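Local structure of tryptophan synthase alpha-subunit (Pyrococcus furiosus, 1GEQ) at residues A140-P145 with Y180-R185; V151-T156 with I189-V194; L11-P16 with G38-D43; T87-I92 with D116-H121. The protein catalyses the aldol cleavage of indoleglycerol phosphate to indole and glyceraldehyde 3-phosphate, as the alpha subunit of tryptophan synthase in the last step of tryptophan biosynthesis. All coordinates share one frame; numbering follows the deposited sequence.

Contact 1 (A140-P145 with Y180-R185)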
loop_
_atom_site.group_PDB
_atom_site.type_symbol
_atom_site.label_atom_id
_atom_site.label_comp_id
_atom_site.label_asym_id
_atom_site.label_seq_id
_atom_site.Cartn_x
_atom_site.Cartn_y
_atom_site.Cartn_z
ATOM N N ALA A 140 -0.374 -11.607 0.863
ATOM C CA ALA A 140 0.082 -12.969 1.076
ATOM C C ALA A 140 1.493 -12.842 1.622
ATOM O O ALA A 140 2.275 -12.014 1.160
ATOM C CB ALA A 140 0.075 -13.756 -0.249
ATOM N N ALA A 141 1.793 -13.650 2.636
ATOM C CA ALA A 141 3.100 -13.652 3.276
ATOM C C ALA A 141 3.791 -14.947 2.872
ATOM O O ALA A 141 3.180 -15.801 2.231
ATOM C CB ALA A 141 2.937 -13.588 4.800
ATOM N N PRO A 142 5.068 -15.111 3.238
ATOM C CA PRO A 142 5.808 -16.330 2.887
ATOM C C PRO A 142 5.225 -17.671 3.385
ATOM O O PRO A 142 5.563 -18.733 2.842
ATOM C CB PRO A 142 7.200 -16.046 3.443
ATOM C CG PRO A 142 7.326 -14.564 3.269
ATOM C CD PRO A 142 5.983 -14.088 3.779
ATOM N N ASN A 143 4.366 -17.639 4.401
ATOM C CA ASN A 143 3.788 -18.882 4.912
ATOM C C ASN A 143 2.442 -19.183 4.261
ATOM O O ASN A 143 1.714 -20.072 4.687
ATOM C CB ASN A 143 3.644 -18.834 6.440
ATOM C CG ASN A 143 2.648 -17.796 6.904
ATOM O OD1 ASN A 143 2.543 -16.717 6.320
ATOM N ND2 ASN A 143 1.924 -18.103 7.981
ATOM N N THR A 144 2.108 -18.424 3.223
ATOM C CA THR A 144 0.863 -18.639 2.495
ATOM C C THR A 144 1.095 -19.806 1.527
ATOM O O THR A 144 1.991 -19.747 0.702
ATOM C CB THR A 144 0.473 -17.391 1.668
ATOM O OG1 THR A 144 0.276 -16.270 2.544
ATOM C CG2 THR A 144 -0.800 -17.665 0.866
ATOM N N PRO A 145 0.303 -20.892 1.632
ATOM C CA PRO A 145 0.465 -22.044 0.735
ATOM C C PRO A 145 -0.097 -21.777 -0.667
ATOM O O PRO A 145 -0.932 -20.901 -0.851
ATOM C CB PRO A 145 -0.305 -23.149 1.455
ATOM C CG PRO A 145 -1.434 -22.376 2.109
ATOM C CD PRO A 145 -0.702 -21.167 2.673
ATOM N N TYR A 180 11.768 -14.307 -2.127
ATOM C CA TYR A 180 11.909 -14.611 -3.542
ATOM C C TYR A 180 11.089 -15.853 -3.868
ATOM O O TYR A 180 10.506 -15.954 -4.950
ATOM C CB TYR A 180 13.377 -14.863 -3.896
ATOM C CG TYR A 180 14.183 -13.607 -4.129
ATOM C CD1 TYR A 180 15.123 -13.170 -3.195
ATOM C CD2 TYR A 180 14.016 -12.865 -5.287
ATOM C CE1 TYR A 180 15.872 -12.022 -3.413
ATOM C CE2 TYR A 180 14.763 -11.707 -5.517
ATOM C CZ TYR A 180 15.693 -11.297 -4.577
ATOM O OH TYR A 180 16.446 -10.169 -4.805
ATOM N N ASP A 181 11.053 -16.798 -2.930
ATOM C CA ASP A 181 10.300 -18.028 -3.135
ATOM C C ASP A 181 8.817 -17.714 -3.263
ATOM O O ASP A 181 8.117 -18.284 -4.108
ATOM C CB ASP A 181 10.508 -19.003 -1.968
ATOM C CG ASP A 181 9.655 -20.258 -2.095
ATOM O OD1 ASP A 181 8.597 -20.346 -1.432
ATOM O OD2 ASP A 181 10.034 -21.154 -2.879
ATOM N N LEU A 182 8.343 -16.806 -2.420
ATOM C CA LEU A 182 6.936 -16.417 -2.432
ATOM C C LEU A 182 6.598 -15.797 -3.802
ATOM O O LEU A 182 5.547 -16.064 -4.368
ATOM C CB LEU A 182 6.675 -15.387 -1.334
ATOM C CG LEU A 182 5.245 -15.169 -0.812
ATOM C CD1 LEU A 182 5.095 -13.720 -0.361
ATOM C CD2 LEU A 182 4.229 -15.498 -1.850
ATOM N N LEU A 183 7.493 -14.953 -4.304
ATOM C CA LEU A 183 7.284 -14.303 -5.599
ATOM C C LEU A 183 7.254 -15.334 -6.733
ATOM O O LEU A 183 6.376 -15.299 -7.591
ATOM C CB LEU A 183 8.399 -13.280 -5.855
ATOM C CG LEU A 183 8.430 -12.607 -7.241
ATOM C CD1 LEU A 183 7.093 -11.924 -7.539
ATOM C CD2 LEU A 183 9.571 -11.613 -7.254
ATOM N N ARG A 184 8.215 -16.256 -6.725
ATOM C CA ARG A 184 8.286 -17.298 -7.745
ATOM C C ARG A 184 6.979 -18.083 -7.791
ATOM O O ARG A 184 6.394 -18.279 -8.857
ATOM C CB ARG A 184 9.438 -18.265 -7.449
ATOM C CG ARG A 184 9.733 -19.221 -8.599
ATOM C CD ARG A 184 10.511 -20.453 -8.149
ATOM N NE ARG A 184 9.661 -21.386 -7.410
ATOM C CZ ARG A 184 9.768 -21.639 -6.109
ATOM N NH1 ARG A 184 10.694 -21.027 -5.383
ATOM N NH2 ARG A 184 8.943 -22.502 -5.534
ATOM N N ARG A 185 6.534 -18.537 -6.622
ATOM C CA ARG A 185 5.296 -19.293 -6.488
ATOM C C ARG A 185 4.101 -18.477 -6.967
ATOM O O ARG A 185 3.239 -18.979 -7.691
ATOM C CB ARG A 185 5.094 -19.714 -5.015
ATOM C CG ARG A 185 5.865 -20.972 -4.621
ATOM C CD ARG A 185 6.127 -21.044 -3.125
ATOM N NE ARG A 185 4.962 -20.681 -2.331
ATOM C CZ ARG A 185 5.022 -20.003 -1.192
ATOM N NH1 ARG A 185 6.187 -19.607 -0.711
ATOM N NH2 ARG A 185 3.919 -19.721 -0.531
#
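Leu182 carries the contact from helix 177-189. Its CD1 methyl lies 3.6 Å from Ala140 O and 3.7 Å from Ala141 C, so one branch rests on the backbone where the strand gives way to the loop. The same CD1 makes a looser apolar touch with Pro142 CD, 4.3 Å away. With CG anti to the backbone N (chi1 -159°), the side chain extends from the helix onto this backbone. Cut back to an alanine, Leu182 would lose its branch; a gap would probably open between the helix and the Ala140-Pro142 backbone, and Pro142 would lose one of its apolar neighbours. In the TIM barrel of this family, segment 140-145 is the loop between strand 135-140 and helix 146-155. Helix 177-189 packs beside it on the outer layer, and Leu182 also touches Leu162 of strand 159-163. The loop is shaped by a type I beta turn from Ala141 to Thr144. Ala141 O accepts from both Thr144 N and Thr144 OG1, each at 3.0 Å and from the same face of its plane. The exact placing of the Arg185 guanidinium against the loop is doubtful. Within the helix, Arg185 NH1 donates to Asp181 OD1 at 2.6 Å, with the acceptor near the guanidinium plane. The other carboxylate oxygen, Asp181 OD2, forms a salt bridge with Arg184 NH1, also 2.6 Å long.

Contact 2 (V151-T156 with I189-V194)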
loop_
_atom_site.group_PDB
_atom_site.type_symbol
_atom_site.label_atom_id
_atom_site.label_comp_id
_atom_site.label_asym_id
_atom_site.label_seq_id
_atom_site.Cartn_x
_atom_site.Cartn_y
_atom_site.Cartn_z
ATOM N N VAL A 151 -6.864 -19.074 -4.073
ATOM C CA VAL A 151 -8.128 -18.532 -3.585
ATOM C C VAL A 151 -8.055 -17.017 -3.540
ATOM O O VAL A 151 -8.966 -16.319 -3.994
ATOM C CB VAL A 151 -8.461 -19.071 -2.177
ATOM C CG1 VAL A 151 -9.696 -18.371 -1.631
ATOM C CG2 VAL A 151 -8.689 -20.581 -2.248
ATOM N N ILE A 152 -6.962 -16.505 -2.988
ATOM C CA ILE A 152 -6.763 -15.061 -2.900
ATOM C C ILE A 152 -6.792 -14.434 -4.290
ATOM O O ILE A 152 -7.435 -13.404 -4.495
ATOM C CB ILE A 152 -5.414 -14.735 -2.228
ATOM C CG1 ILE A 152 -5.517 -15.036 -0.734
ATOM C CG2 ILE A 152 -5.037 -13.276 -2.459
ATOM C CD1 ILE A 152 -4.172 -15.121 -0.044
ATOM N N ASP A 153 -6.084 -15.040 -5.240
ATOM C CA ASP A 153 -6.056 -14.522 -6.604
ATOM C C ASP A 153 -7.467 -14.453 -7.201
ATOM O O ASP A 153 -7.792 -13.504 -7.913
ATOM C CB ASP A 153 -5.157 -15.391 -7.498
ATOM C CG ASP A 153 -4.961 -14.790 -8.894
ATOM O OD1 ASP A 153 -5.271 -15.473 -9.894
ATOM O OD2 ASP A 153 -4.496 -13.635 -8.981
ATOM N N ASP A 154 -8.303 -15.451 -6.911
ATOM C CA ASP A 154 -9.669 -15.467 -7.443
ATOM C C ASP A 154 -10.567 -14.373 -6.865
ATOM O O ASP A 154 -11.516 -13.946 -7.516
ATOM C CB ASP A 154 -10.346 -16.820 -7.208
ATOM C CG ASP A 154 -9.760 -17.934 -8.060
ATOM O OD1 ASP A 154 -9.202 -17.642 -9.139
ATOM O OD2 ASP A 154 -9.873 -19.103 -7.652
ATOM N N MET A 155 -10.285 -13.925 -5.649
ATOM C CA MET A 155 -11.103 -12.880 -5.041
ATOM C C MET A 155 -10.538 -11.492 -5.333
ATOM O O MET A 155 -11.195 -10.484 -5.086
ATOM C CB MET A 155 -11.174 -13.063 -3.522
ATOM C CG MET A 155 -11.765 -14.372 -3.056
ATOM S SD MET A 155 -11.990 -14.336 -1.271
ATOM C CE MET A 155 -10.280 -14.258 -0.701
ATOM N N THR A 156 -9.319 -11.444 -5.855
ATOM C CA THR A 156 -8.668 -10.168 -6.132
ATOM C C THR A 156 -9.054 -9.513 -7.454
ATOM O O THR A 156 -8.994 -10.145 -8.505
ATOM C CB THR A 156 -7.136 -10.333 -6.119
ATOM O OG1 THR A 156 -6.712 -10.768 -4.818
ATOM C CG2 THR A 156 -6.464 -9.017 -6.489
ATOM N N ILE A 189 1.078 -18.971 -10.116
ATOM C CA ILE A 189 -0.332 -19.150 -9.812
ATOM C C ILE A 189 -1.278 -18.016 -10.161
ATOM O O ILE A 189 -2.359 -18.256 -10.694
ATOM C CB ILE A 189 -0.502 -19.444 -8.301
ATOM C CG1 ILE A 189 0.227 -20.736 -7.944
ATOM C CG2 ILE A 189 -1.988 -19.536 -7.929
ATOM C CD1 ILE A 189 0.260 -21.030 -6.451
ATOM N N CYS A 190 -0.879 -16.787 -9.846
ATOM C CA CYS A 190 -1.744 -15.640 -10.054
ATOM C C CYS A 190 -1.956 -15.134 -11.471
ATOM O O CYS A 190 -1.019 -15.017 -12.246
ATOM C CB CYS A 190 -1.248 -14.468 -9.214
ATOM S SG CYS A 190 -1.041 -14.891 -7.481
ATOM N N ARG A 191 -3.218 -14.819 -11.769
ATOM C CA ARG A 191 -3.584 -14.253 -13.057
ATOM C C ARG A 191 -3.504 -12.731 -12.860
ATOM O O ARG A 191 -3.215 -11.986 -13.795
ATOM C CB ARG A 191 -5.001 -14.702 -13.451
ATOM C CG ARG A 191 -5.076 -16.205 -13.757
ATOM C CD ARG A 191 -6.464 -16.669 -14.180
ATOM N NE ARG A 191 -6.400 -17.956 -14.880
ATOM C CZ ARG A 191 -6.430 -19.152 -14.294
ATOM N NH1 ARG A 191 -6.526 -19.249 -12.973
ATOM N NH2 ARG A 191 -6.342 -20.253 -15.031
ATOM N N ASN A 192 -3.748 -12.279 -11.627
ATOM C CA ASN A 192 -3.667 -10.853 -11.295
ATOM C C ASN A 192 -2.212 -10.408 -11.261
ATOM O O ASN A 192 -1.311 -11.228 -11.102
ATOM C CB ASN A 192 -4.266 -10.571 -9.915
ATOM C CG ASN A 192 -5.765 -10.431 -9.945
ATOM O OD1 ASN A 192 -6.496 -11.338 -9.541
ATOM N ND2 ASN A 192 -6.236 -9.293 -10.427
ATOM N N LYS A 193 -1.980 -9.110 -11.430
ATOM C CA LYS A 193 -0.621 -8.596 -11.357
ATOM C C LYS A 193 -0.216 -8.716 -9.892
ATOM O O LYS A 193 -1.076 -8.781 -9.011
ATOM C CB LYS A 193 -0.556 -7.132 -11.793
ATOM C CG LYS A 193 -0.835 -6.927 -13.283
ATOM C CD LYS A 193 -0.430 -5.525 -13.718
ATOM C CE LYS A 193 -0.529 -5.367 -15.241
ATOM N NZ LYS A 193 0.279 -4.205 -15.720
ATOM N N VAL A 194 1.083 -8.748 -9.640
ATOM C CA VAL A 194 1.592 -8.876 -8.282
ATOM C C VAL A 194 2.538 -7.728 -7.966
ATOM O O VAL A 194 3.356 -7.345 -8.802
ATOM C CB VAL A 194 2.375 -10.216 -8.100
ATOM C CG1 VAL A 194 3.044 -10.253 -6.742
ATOM C CG2 VAL A 194 1.432 -11.398 -8.257
HETATM O O HOH W 1 -7.556 -16.685 -10.897
#
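The backbones of Asp153 and Cys190 come within 5.6 Å at their CA atoms, where the last turns of helix 146-155 meet the loop that follows helix 177-189. Asp153 carries the contact. Its CG stands anti to the backbone N (chi1 -173°), which sends the carboxylate into the loop, and its two oxygens take two successive backbone N-H groups. Arg191 N donates to Asp153 OD1 at 2.9 Å. That bond is almost straight, at 173°, but it arrives from above the carboxylate plane. Asn192 N donates to Asp153 OD2 at 3.1 Å and uses the syn lone pair. Two different approaches thus hold one carboxylate and limit its rotation. Cys190 CB lies 3.4 Å from Asp153 OD2, so the carboxylate also lies against the residue before the two donors. The Asn192 side chain crosses that of Asp153, with the amide and carboxylate planes 81° apart. It also reaches Thr156, whose CG2 methyl is 3.8 Å from Asn192 CG. Thr156 OG1 turns back to the helix and donates to Ile152 O at 2.8 Å, just where the chain leaves helical geometry. A water lies 2.8 Å from Asp153 OD1, is also close to Asp154 OD1, and is weakly bound by Arg191 NH1. Arg191 is probably drawn by the two aspartates, though its guanidinium touches neither. Around the contact, Asp153 packs on Val160 of strand 159-163, Thr156 on Phe138 of strand 135-140, and Ile189 on Asp146 and Lys150 of helix 146-155. The loop then runs into strand 194-197 of the barrel.

Contact 3 (L11-P16 with G38-D43)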
loop_
_atom_site.group_PDB
_atom_site.type_symbol
_atom_site.label_atom_id
_atom_site.label_comp_id
_atom_site.label_asym_id
_atom_site.label_seq_id
_atom_site.Cartn_x
_atom_site.Cartn_y
_atom_site.Cartn_z
ATOM N N LEU A 11 2.818 5.532 1.884
ATOM C CA LEU A 11 2.985 6.632 2.835
ATOM C C LEU A 11 1.876 6.518 3.863
ATOM O O LEU A 11 0.770 6.094 3.536
ATOM C CB LEU A 11 2.859 8.000 2.141
ATOM C CG LEU A 11 3.912 8.446 1.129
ATOM C CD1 LEU A 11 3.517 9.796 0.555
ATOM C CD2 LEU A 11 5.267 8.541 1.801
ATOM N N THR A 12 2.161 6.894 5.106
ATOM C CA THR A 12 1.133 6.847 6.132
ATOM C C THR A 12 0.405 8.197 6.149
ATOM O O THR A 12 1.047 9.253 6.182
ATOM C CB THR A 12 1.746 6.565 7.518
ATOM O OG1 THR A 12 2.371 5.272 7.501
ATOM C CG2 THR A 12 0.669 6.593 8.600
ATOM N N ALA A 13 -0.925 8.166 6.099
ATOM C CA ALA A 13 -1.704 9.405 6.110
ATOM C C ALA A 13 -1.522 10.138 7.443
ATOM O O ALA A 13 -1.589 9.531 8.513
ATOM C CB ALA A 13 -3.188 9.099 5.880
ATOM N N GLY A 14 -1.272 11.443 7.363
ATOM C CA GLY A 14 -1.108 12.245 8.567
ATOM C C GLY A 14 0.264 12.214 9.209
ATOM O O GLY A 14 0.427 12.656 10.347
ATOM N N ASP A 15 1.260 11.705 8.490
ATOM C CA ASP A 15 2.626 11.628 9.013
ATOM C C ASP A 15 3.547 12.578 8.243
ATOM O O ASP A 15 3.935 12.280 7.113
ATOM C CB ASP A 15 3.148 10.189 8.885
ATOM C CG ASP A 15 4.578 10.030 9.378
ATOM O OD1 ASP A 15 5.201 9.002 9.041
ATOM O OD2 ASP A 15 5.079 10.913 10.102
ATOM N N PRO A 16 3.935 13.717 8.847
ATOM C CA PRO A 16 3.624 14.261 10.180
ATOM C C PRO A 16 2.259 14.940 10.314
ATOM O O PRO A 16 1.769 15.146 11.427
ATOM C CB PRO A 16 4.765 15.244 10.410
ATOM C CG PRO A 16 4.930 15.832 9.048
ATOM C CD PRO A 16 4.923 14.582 8.170
ATOM N N GLY A 38 -1.621 4.650 3.680
ATOM C CA GLY A 38 -1.993 3.933 4.887
ATOM C C GLY A 38 -2.728 4.743 5.938
ATOM O O GLY A 38 -2.353 5.876 6.253
ATOM N N ILE A 39 -3.790 4.149 6.463
ATOM C CA ILE A 39 -4.597 4.769 7.502
ATOM C C ILE A 39 -4.039 4.322 8.853
ATOM O O ILE A 39 -4.018 3.124 9.159
ATOM C CB ILE A 39 -6.066 4.323 7.402
ATOM C CG1 ILE A 39 -6.673 4.855 6.100
ATOM C CG2 ILE A 39 -6.854 4.821 8.616
ATOM C CD1 ILE A 39 -8.109 4.434 5.891
ATOM N N PRO A 40 -3.590 5.285 9.672
ATOM C CA PRO A 40 -3.022 5.053 11.007
ATOM C C PRO A 40 -3.927 4.221 11.899
ATOM O O PRO A 40 -5.143 4.397 11.908
ATOM C CB PRO A 40 -2.835 6.470 11.555
ATOM C CG PRO A 40 -2.628 7.293 10.329
ATOM C CD PRO A 40 -3.630 6.726 9.362
ATOM N N PHE A 41 -3.316 3.324 12.664
ATOM C CA PHE A 41 -4.049 2.471 13.586
ATOM C C PHE A 41 -3.213 2.299 14.855
ATOM O O PHE A 41 -1.991 2.196 14.783
ATOM C CB PHE A 41 -4.326 1.114 12.943
ATOM C CG PHE A 41 -5.129 0.196 13.808
ATOM C CD1 PHE A 41 -6.339 0.622 14.356
ATOM C CD2 PHE A 41 -4.679 -1.086 14.086
ATOM C CE1 PHE A 41 -7.088 -0.216 15.182
ATOM C CE2 PHE A 41 -5.422 -1.940 14.910
ATOM C CZ PHE A 41 -6.631 -1.499 15.456
ATOM N N SER A 42 -3.873 2.273 16.010
ATOM C CA SER A 42 -3.174 2.159 17.288
ATOM C C SER A 42 -2.399 0.862 17.503
ATOM O O SER A 42 -1.438 0.842 18.270
ATOM C CB SER A 42 -4.157 2.375 18.445
ATOM O OG SER A 42 -5.233 1.455 18.375
ATOM N N ASP A 43 -2.792 -0.213 16.834
ATOM C CA ASP A 43 -2.083 -1.484 16.991
ATOM C C ASP A 43 -1.709 -2.129 15.660
ATOM O O ASP A 43 -2.256 -3.168 15.299
ATOM C CB ASP A 43 -2.925 -2.469 17.810
ATOM C CG ASP A 43 -3.019 -2.084 19.277
ATOM O OD1 ASP A 43 -2.052 -2.335 20.026
ATOM O OD2 ASP A 43 -4.058 -1.522 19.676
#
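Leu11 and Ala13 are joined to Gly38 by two backbone hydrogen bonds. Gly38 N donates to Leu11 O at 2.8 Å, and Ala13 N donates to Gly38 O at 2.7 Å. Both are nearly straight, at 177° and 169°, and both donors lie in the carbonyl plane. Gly38 thus binds the residues before and after Thr12, the pattern of a parallel beta bridge in which the Thr12 and Gly38 CA atoms are 4.5 Å apart. Pro40 CG comes 3.1 Å from Ala13 O, a close carbon-to-carbonyl contact. The apolar touches also fall on Pro40. The Thr12 methyl, CG2, meets Pro40 CG at 3.8 Å, the two side chains sliding past each other in opposite directions. Thr12 CG2 stands anti to the backbone N, and OG1 is left to bind Tyr10 and Ser54 outside the contact. Ala13 CB adds a looser apolar touch to Pro40 CD at 4.2 Å and lies 3.4 Å from Gly38 O. Beyond the bridge, a type II beta turn from Thr12 to Asp15 takes the 11-16 segment away from the sheet. Gly14 has a positive phi of 82° there, a backbone shape that leaves no room for a side-chain carbon beside the preceding carbonyl. Asp15 forms a salt bridge with Arg57, and Pro40 packs on Ala58 and Leu59 of helix 49-60. The pair is typical of neighbouring parallel strands at the C-terminal mouth of a TIM barrel, where active sites of this fold lie; here the proton acceptors Glu36 and Asp47 are nearby.

Contact 4 (T87-I92 with D116-H121)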
loop_
_atom_site.group_PDB
_atom_site.type_symbol
_atom_site.label_atom_id
_atom_site.label_comp_id
_atom_site.label_asym_id
_atom_site.label_seq_id
_atom_site.Cartn_x
_atom_site.Cartn_y
_atom_site.Cartn_z
ATOM N N THR A 87 -5.598 -0.254 5.198
ATOM C CA THR A 87 -6.113 -0.054 6.544
ATOM C C THR A 87 -6.323 -1.341 7.319
ATOM O O THR A 87 -6.421 -2.422 6.742
ATOM C CB THR A 87 -7.481 0.670 6.488
ATOM O OG1 THR A 87 -7.942 0.967 7.815
ATOM C CG2 THR A 87 -8.505 -0.221 5.804
ATOM N N TYR A 88 -6.390 -1.207 8.639
ATOM C CA TYR A 88 -6.676 -2.342 9.496
ATOM C C TYR A 88 -8.207 -2.379 9.541
ATOM O O TYR A 88 -8.856 -1.391 9.188
ATOM C CB TYR A 88 -6.068 -2.136 10.886
ATOM C CG TYR A 88 -4.607 -2.511 10.915
ATOM C CD1 TYR A 88 -3.644 -1.713 10.291
ATOM C CD2 TYR A 88 -4.189 -3.697 11.517
ATOM C CE1 TYR A 88 -2.308 -2.088 10.266
ATOM C CE2 TYR A 88 -2.847 -4.081 11.496
ATOM C CZ TYR A 88 -1.916 -3.276 10.870
ATOM O OH TYR A 88 -0.593 -3.658 10.861
ATOM N N TYR A 89 -8.781 -3.503 9.966
ATOM C CA TYR A 89 -10.238 -3.665 9.986
ATOM C C TYR A 89 -11.044 -2.842 10.997
ATOM O O TYR A 89 -12.164 -2.423 10.694
ATOM C CB TYR A 89 -10.593 -5.148 10.154
ATOM C CG TYR A 89 -12.029 -5.489 9.789
ATOM C CD1 TYR A 89 -12.549 -5.128 8.550
ATOM C CD2 TYR A 89 -12.848 -6.200 10.664
ATOM C CE1 TYR A 89 -13.847 -5.471 8.180
ATOM C CE2 TYR A 89 -14.154 -6.551 10.305
ATOM C CZ TYR A 89 -14.643 -6.181 9.061
ATOM O OH TYR A 89 -15.927 -6.518 8.696
ATOM N N ASN A 90 -10.492 -2.620 12.186
ATOM C CA ASN A 90 -11.189 -1.863 13.227
ATOM C C ASN A 90 -11.880 -0.591 12.727
ATOM O O ASN A 90 -13.083 -0.427 12.896
ATOM C CB ASN A 90 -10.220 -1.527 14.366
ATOM C CG ASN A 90 -10.859 -0.675 15.453
ATOM O OD1 ASN A 90 -11.874 -1.051 16.042
ATOM N ND2 ASN A 90 -10.262 0.480 15.726
ATOM N N PRO A 91 -11.125 0.323 12.104
ATOM C CA PRO A 91 -11.716 1.570 11.597
ATOM C C PRO A 91 -12.917 1.337 10.665
ATOM O O PRO A 91 -14.022 1.823 10.918
ATOM C CB PRO A 91 -10.551 2.223 10.862
ATOM C CG PRO A 91 -9.347 1.712 11.604
ATOM C CD PRO A 91 -9.687 0.265 11.794
ATOM N N ILE A 92 -12.690 0.600 9.585
ATOM C CA ILE A 92 -13.744 0.309 8.618
ATOM C C ILE A 92 -14.917 -0.445 9.247
ATOM O O ILE A 92 -16.081 -0.119 9.004
ATOM C CB ILE A 92 -13.172 -0.495 7.411
ATOM C CG1 ILE A 92 -14.284 -1.283 6.716
ATOM C CG2 ILE A 92 -12.051 -1.404 7.875
ATOM C CD1 ILE A 92 -13.809 -2.045 5.493
ATOM N N ASP A 116 -5.882 -6.919 8.185
ATOM C CA ASP A 116 -6.333 -7.999 9.055
ATOM C C ASP A 116 -7.810 -8.367 8.910
ATOM O O ASP A 116 -8.511 -8.541 9.909
ATOM C CB ASP A 116 -6.042 -7.614 10.503
ATOM C CG ASP A 116 -6.728 -6.321 10.907
ATOM O OD1 ASP A 116 -7.099 -5.537 10.010
ATOM O OD2 ASP A 116 -6.890 -6.081 12.117
ATOM N N LEU A 117 -8.276 -8.494 7.672
ATOM C CA LEU A 117 -9.667 -8.852 7.409
ATOM C C LEU A 117 -9.928 -10.304 7.805
ATOM O O LEU A 117 -9.292 -11.220 7.280
ATOM C CB LEU A 117 -9.992 -8.684 5.919
ATOM C CG LEU A 117 -11.418 -9.061 5.487
ATOM C CD1 LEU A 117 -12.389 -7.994 5.968
ATOM C CD2 LEU A 117 -11.498 -9.194 3.977
ATOM N N PRO A 118 -10.862 -10.531 8.740
ATOM C CA PRO A 118 -11.169 -11.902 9.165
ATOM C C PRO A 118 -11.535 -12.741 7.940
ATOM O O PRO A 118 -12.348 -12.323 7.116
ATOM C CB PRO A 118 -12.339 -11.700 10.120
ATOM C CG PRO A 118 -12.013 -10.361 10.753
ATOM C CD PRO A 118 -11.601 -9.545 9.550
ATOM N N VAL A 119 -10.928 -13.919 7.823
ATOM C CA VAL A 119 -11.173 -14.783 6.672
ATOM C C VAL A 119 -12.650 -15.079 6.422
ATOM O O VAL A 119 -13.078 -15.175 5.273
ATOM C CB VAL A 119 -10.392 -16.119 6.789
ATOM C CG1 VAL A 119 -10.971 -16.986 7.896
ATOM C CG2 VAL A 119 -10.416 -16.849 5.457
ATOM N N PHE A 120 -13.430 -15.213 7.488
ATOM C CA PHE A 120 -14.856 -15.490 7.346
ATOM C C PHE A 120 -15.689 -14.240 7.073
ATOM O O PHE A 120 -16.875 -14.187 7.396
ATOM C CB PHE A 120 -15.387 -16.207 8.590
ATOM C CG PHE A 120 -15.315 -17.707 8.498
ATOM C CD1 PHE A 120 -16.479 -18.470 8.512
ATOM C CD2 PHE A 120 -14.089 -18.357 8.373
ATOM C CE1 PHE A 120 -16.426 -19.858 8.395
ATOM C CE2 PHE A 120 -14.026 -19.747 8.255
ATOM C CZ PHE A 120 -15.197 -20.499 8.268
ATOM N N HIS A 121 -15.059 -13.241 6.473
ATOM C CA HIS A 121 -15.722 -11.989 6.129
ATOM C C HIS A 121 -15.270 -11.567 4.740
ATOM O O HIS A 121 -15.861 -10.680 4.123
ATOM C CB HIS A 121 -15.358 -10.903 7.145
ATOM C CG HIS A 121 -16.135 -10.983 8.423
ATOM N ND1 HIS A 121 -15.749 -10.322 9.567
ATOM C CD2 HIS A 121 -17.290 -11.619 8.725
ATOM C CE1 HIS A 121 -16.632 -10.554 10.527
ATOM N NE2 HIS A 121 -17.578 -11.337 10.039
HETATM O O HOH W 2 -8.140 -3.992 13.097
#
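Asp116 OD1 accepts the backbone N-H of Tyr89 at 2.6 Å, through its syn lone pair and at 152°. The second oxygen, Asp116 OD2, takes a water 2.6 Å away, and that water accepts from Asn90 N at 2.9 Å. One carboxylate therefore serves two successive N-H groups at the start of helix 89-95, one directly and one through water. Asp116 CG sits between its backbone N and carbonyl carbon (chi1 59°), which turns the carboxylate to the helix start. The same carboxylate lies by the Tyr88 ring, with OD2 at the ring edge, 3.7 Å from Tyr88 CD2. Were Asp116 shortened to an alanine, the Tyr89 N-H would probably be left without its acceptor and the water without one of its holders. The Tyr89 ring fills the apolar part. Pro118 CD lies over one face, 3.7 Å from Tyr89 CD2, in a CH-pi contact. Leu117 CD1 approaches the ring obliquely, 3.7 Å from Tyr89 CE1. His121 ND1 comes to 3.9 Å from Tyr89 OH, the side chains crossing at about a right angle. Tyr88 points its hydroxyl elsewhere, bonding the active-site residue Asp47 and the backbone of Ala46. The negative carboxylate probably offsets the positive end of the helix dipole, while its hold on the Tyr89 N-H may help to place the neighbouring Tyr88 beside Asp47.

In the fold
From the N terminus, contact 3 comes first. It closes the loop from strand 6-12 through helix 18-28 to the end of strand 35-38. Contact 4 follows in series, closing the loop from the start of helix 89-95, through helix 97-107, to the segment after strand 111-114. The two touch: Phe41 packs on Tyr88 and Asn90, and Ile39 on Thr87. Contacts 1 and 2 come later and cross, since their segments alternate along the chain. Both join the strand 135-140 and helix 146-155 unit to helix 177-189 and its following loop, with centres about 13 Å apart. They lie on the opposite side of the chain's centre from contact 3.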